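Local structure of outer membrane protein Omp121 (Bacteroides thetaiotaomicron, 5FQ8) at residues T551-N556 / Y601-V606. The protein is a TonB-dependent receptor of the outer membrane that probably imports a nutrient into the periplasm and associates with a second protein. Residues are numbered along the deposited sequence; the frame is centred on the assembly and turned at random.
Sequences TLPKEN and YMVNPV
A chi1 of -180° swings Val603 CG1 away from the backbone N and leaves CG2, beside that N, as the branch that meets Pro553. Two loops of the TonB-dependent receptor β-barrel come together here: 551-556 links the neighbouring antiparallel strands 538-549 and 558-569, while 601-606 follows strand 582-596, which pairs with the far side of 558-569. CG2 of Val603 rests against the CG-CD side of the proline ring, 4.1 Å from Pro553 CD. Val603 CG2 also stands 4.4 Å from Thr551 O, so it packs on backbone as well as ring. This is light, apolar packing, burying 134 Å² in all.

Polar ties run to the rest of the chain and to a neighbouring protein. Thr551 OG1, placed by a chi1 of 58°, hydrogen-bonds to Ala598 O, tying the start of loop 551-556 to the beginning of the loop after strand 582-596, and to Ser549 OG at the end of its own preceding strand. Met602 O accepts a bond from Asn691 ND2, and Tyr601 N hydrogen-bonds to a polar side chain of another protein chain. Residues 553-556 form a type I β-turn, closed by Asn556 N donating to Pro553 O at 2.8 Å.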
ATOM      1  N   THR B 551     -12.012 -28.736  -5.520  1.00 28.07           N
ATOM      2  CA  THR B 551     -10.849 -28.371  -6.307  1.00 27.76           C
ATOM      3  C   THR B 551     -10.573 -29.324  -7.450  1.00 28.10           C
ATOM      4  O   THR B 551      -9.538 -29.190  -8.104  1.00 27.90           O
ATOM      5  CB  THR B 551      -9.623 -28.265  -5.418  1.00 27.28           C
ATOM      6  OG1 THR B 551      -9.415 -29.505  -4.750  1.00 27.45           O
ATOM      7  CG2 THR B 551      -9.814 -27.194  -4.399  1.00 26.95           C
ATOM      8  N   LEU B 552     -11.428 -30.226  -7.703  1.00 28.62           N
ATOM      9  CA  LEU B 552     -11.284 -31.052  -8.884  1.00 29.02           C
ATOM     10  C   LEU B 552     -12.301 -30.641  -9.943  1.00 29.40           C
ATOM     11  O   LEU B 552     -13.314 -30.023  -9.616  1.00 29.47           O
ATOM     12  CB  LEU B 552     -11.469 -32.529  -8.521  1.00 29.45           C
ATOM     13  CG  LEU B 552     -10.325 -33.169  -7.717  1.00 29.18           C
ATOM     14  CD1 LEU B 552     -10.667 -34.563  -7.264  1.00 29.65           C
ATOM     15  CD2 LEU B 552      -9.045 -33.192  -8.524  1.00 29.00           C
ATOM     16  N   PRO B 553     -12.064 -30.933 -11.226  1.00 33.28           N
ATOM     17  CA  PRO B 553     -13.007 -30.514 -12.269  1.00 33.07           C
ATOM     18  C   PRO B 553     -14.438 -30.924 -11.957  1.00 33.76           C
ATOM     19  O   PRO B 553     -14.688 -31.982 -11.385  1.00 37.71           O
ATOM     20  CB  PRO B 553     -12.482 -31.225 -13.518  1.00 30.42           C
ATOM     21  CG  PRO B 553     -11.068 -31.374 -13.296  1.00 30.00           C
ATOM     22  CD  PRO B 553     -10.870 -31.556 -11.817  1.00 30.53           C
ATOM     23  N   LYS B 554     -15.378 -30.063 -12.349  1.00 36.13           N
ATOM     24  CA  LYS B 554     -16.775 -30.263 -11.984  1.00 37.17           C
ATOM     25  C   LYS B 554     -17.270 -31.646 -12.375  1.00 41.79           C
ATOM     26  O   LYS B 554     -18.071 -32.249 -11.658  1.00 45.85           O
ATOM     27  CB  LYS B 554     -17.650 -29.182 -12.631  1.00 41.92           C
ATOM     28  CG  LYS B 554     -17.547 -27.811 -11.974  1.00 44.36           C
ATOM     29  CD  LYS B 554     -18.545 -26.804 -12.528  1.00 52.21           C
ATOM     30  CE  LYS B 554     -18.061 -26.251 -13.860  1.00 51.94           C
ATOM     31  NZ  LYS B 554     -18.856 -25.094 -14.358  1.00 54.03           N
ATOM     32  N   GLU B 555     -16.802 -32.174 -13.493  1.00 40.11           N
ATOM     33  CA  GLU B 555     -17.272 -33.467 -13.964  1.00 54.70           C
ATOM     34  C   GLU B 555     -16.519 -34.632 -13.343  1.00 48.47           C
ATOM     35  O   GLU B 555     -16.746 -35.782 -13.726  1.00 54.40           O
ATOM     36  CB  GLU B 555     -17.156 -33.536 -15.485  1.00 68.89           C
ATOM     37  CG  GLU B 555     -18.023 -32.521 -16.224  1.00 73.14           C
ATOM     38  CD  GLU B 555     -17.786 -32.493 -17.731  1.00 81.90           C
ATOM     39  OE1 GLU B 555     -16.815 -33.136 -18.195  1.00 86.04           O
ATOM     40  OE2 GLU B 555     -18.576 -31.826 -18.448  1.00 87.34           O
ATOM     41  N   ASN B 556     -15.642 -34.360 -12.387  1.00 42.56           N
ATOM     42  CA  ASN B 556     -14.787 -35.389 -11.829  1.00 47.01           C
ATOM     43  C   ASN B 556     -14.407 -35.012 -10.401  1.00 31.52           C
ATOM     44  O   ASN B 556     -13.239 -35.016 -10.026  1.00 31.07           O
ATOM     45  CB  ASN B 556     -13.556 -35.581 -12.715  1.00 50.23           C
ATOM     46  CG  ASN B 556     -12.892 -36.917 -12.510  1.00 53.69           C
ATOM     47  OD1 ASN B 556     -13.128 -37.589 -11.515  1.00 60.56           O
ATOM     48  ND2 ASN B 556     -12.056 -37.314 -13.458  1.00 55.86           N
ATOM     49  N   TYR B 601      -8.115 -23.676  -7.494  1.00 32.56           N
ATOM     50  CA  TYR B 601      -8.052 -22.906  -8.724  1.00 32.45           C
ATOM     51  C   TYR B 601      -6.893 -23.376  -9.603  1.00 26.25           C
ATOM     52  O   TYR B 601      -5.893 -22.691  -9.783  1.00 25.95           O
ATOM     53  CB  TYR B 601      -7.906 -21.417  -8.404  1.00 25.96           C
ATOM     54  CG  TYR B 601      -8.752 -20.906  -7.271  1.00 25.91           C
ATOM     55  CD1 TYR B 601     -10.087 -21.237  -7.171  1.00 26.29           C
ATOM     56  CD2 TYR B 601      -8.207 -20.077  -6.309  1.00 25.53           C
ATOM     57  CE1 TYR B 601     -10.847 -20.754  -6.144  1.00 26.28           C
ATOM     58  CE2 TYR B 601      -8.958 -19.593  -5.285  1.00 25.53           C
ATOM     59  CZ  TYR B 601     -10.272 -19.932  -5.199  1.00 25.90           C
ATOM     60  OH  TYR B 601     -11.026 -19.448  -4.162  1.00 25.93           O
ATOM     61  N   MET B 602      -7.054 -24.578 -10.129  1.00 26.61           N
ATOM     62  CA  MET B 602      -6.080 -25.147 -11.043  1.00 26.69           C
ATOM     63  C   MET B 602      -6.721 -25.669 -12.308  1.00 27.22           C
ATOM     64  O   MET B 602      -6.025 -26.253 -13.138  1.00 27.38           O
ATOM     65  CB  MET B 602      -5.289 -26.266 -10.352  1.00 26.62           C
ATOM     66  CG  MET B 602      -4.483 -25.768  -9.163  1.00 26.13           C
ATOM     67  SD  MET B 602      -3.486 -26.999  -8.345  1.00 39.69           S
ATOM     68  CE  MET B 602      -2.147 -27.239  -9.489  1.00 30.93           C
ATOM     69  N   VAL B 603      -8.014 -25.454 -12.487  1.00 27.51           N
ATOM     70  CA  VAL B 603      -8.750 -25.955 -13.636  1.00 31.78           C
ATOM     71  C   VAL B 603      -8.962 -24.875 -14.690  1.00 36.10           C
ATOM     72  O   VAL B 603      -8.787 -25.121 -15.881  1.00 47.10           O
ATOM     73  CB  VAL B 603     -10.097 -26.548 -13.172  1.00 30.33           C
ATOM     74  CG1 VAL B 603     -10.875 -27.079 -14.348  1.00 29.06           C
ATOM     75  CG2 VAL B 603      -9.848 -27.631 -12.170  1.00 30.63           C
ATOM     76  N   ASN B 604      -9.338 -23.697 -14.283  1.00 31.85           N
ATOM     77  CA  ASN B 604      -9.726 -22.757 -15.315  1.00 29.95           C
ATOM     78  C   ASN B 604      -8.630 -21.747 -15.568  1.00 33.13           C
ATOM     79  O   ASN B 604      -7.893 -21.393 -14.653  1.00 42.94           O
ATOM     80  CB  ASN B 604     -10.994 -22.008 -14.916  1.00 28.22           C
ATOM     81  CG  ASN B 604     -12.139 -22.932 -14.669  1.00 28.64           C
ATOM     82  OD1 ASN B 604     -12.438 -23.801 -15.480  1.00 29.10           O
ATOM     83  ND2 ASN B 604     -12.775 -22.773 -13.529  1.00 28.52           N
ATOM     84  N   PRO B 605      -8.505 -21.262 -16.797  1.00 27.95           N
ATOM     85  CA  PRO B 605      -7.470 -20.273 -17.085  1.00 27.63           C
ATOM     86  C   PRO B 605      -7.828 -18.955 -16.453  1.00 27.37           C
ATOM     87  O   PRO B 605      -8.997 -18.641 -16.242  1.00 38.21           O
ATOM     88  CB  PRO B 605      -7.480 -20.177 -18.611  1.00 28.07           C
ATOM     89  CG  PRO B 605      -8.313 -21.306 -19.091  1.00 28.59           C
ATOM     90  CD  PRO B 605      -9.260 -21.629 -18.000  1.00 28.54           C
ATOM     91  N   VAL B 606      -6.810 -18.179 -16.130  1.00 26.95           N
ATOM     92  CA  VAL B 606      -7.042 -16.854 -15.593  1.00 26.73           C
ATOM     93  C   VAL B 606      -6.217 -15.854 -16.373  1.00 26.66           C
ATOM     94  O   VAL B 606      -5.294 -16.207 -17.104  1.00 26.70           O
ATOM     95  CB  VAL B 606      -6.712 -16.754 -14.104  1.00 26.28           C
ATOM     96  CG1 VAL B 606      -7.400 -17.851 -13.347  1.00 26.36           C
ATOM     97  CG2 VAL B 606      -5.232 -16.781 -13.902  1.00 25.92           C
TER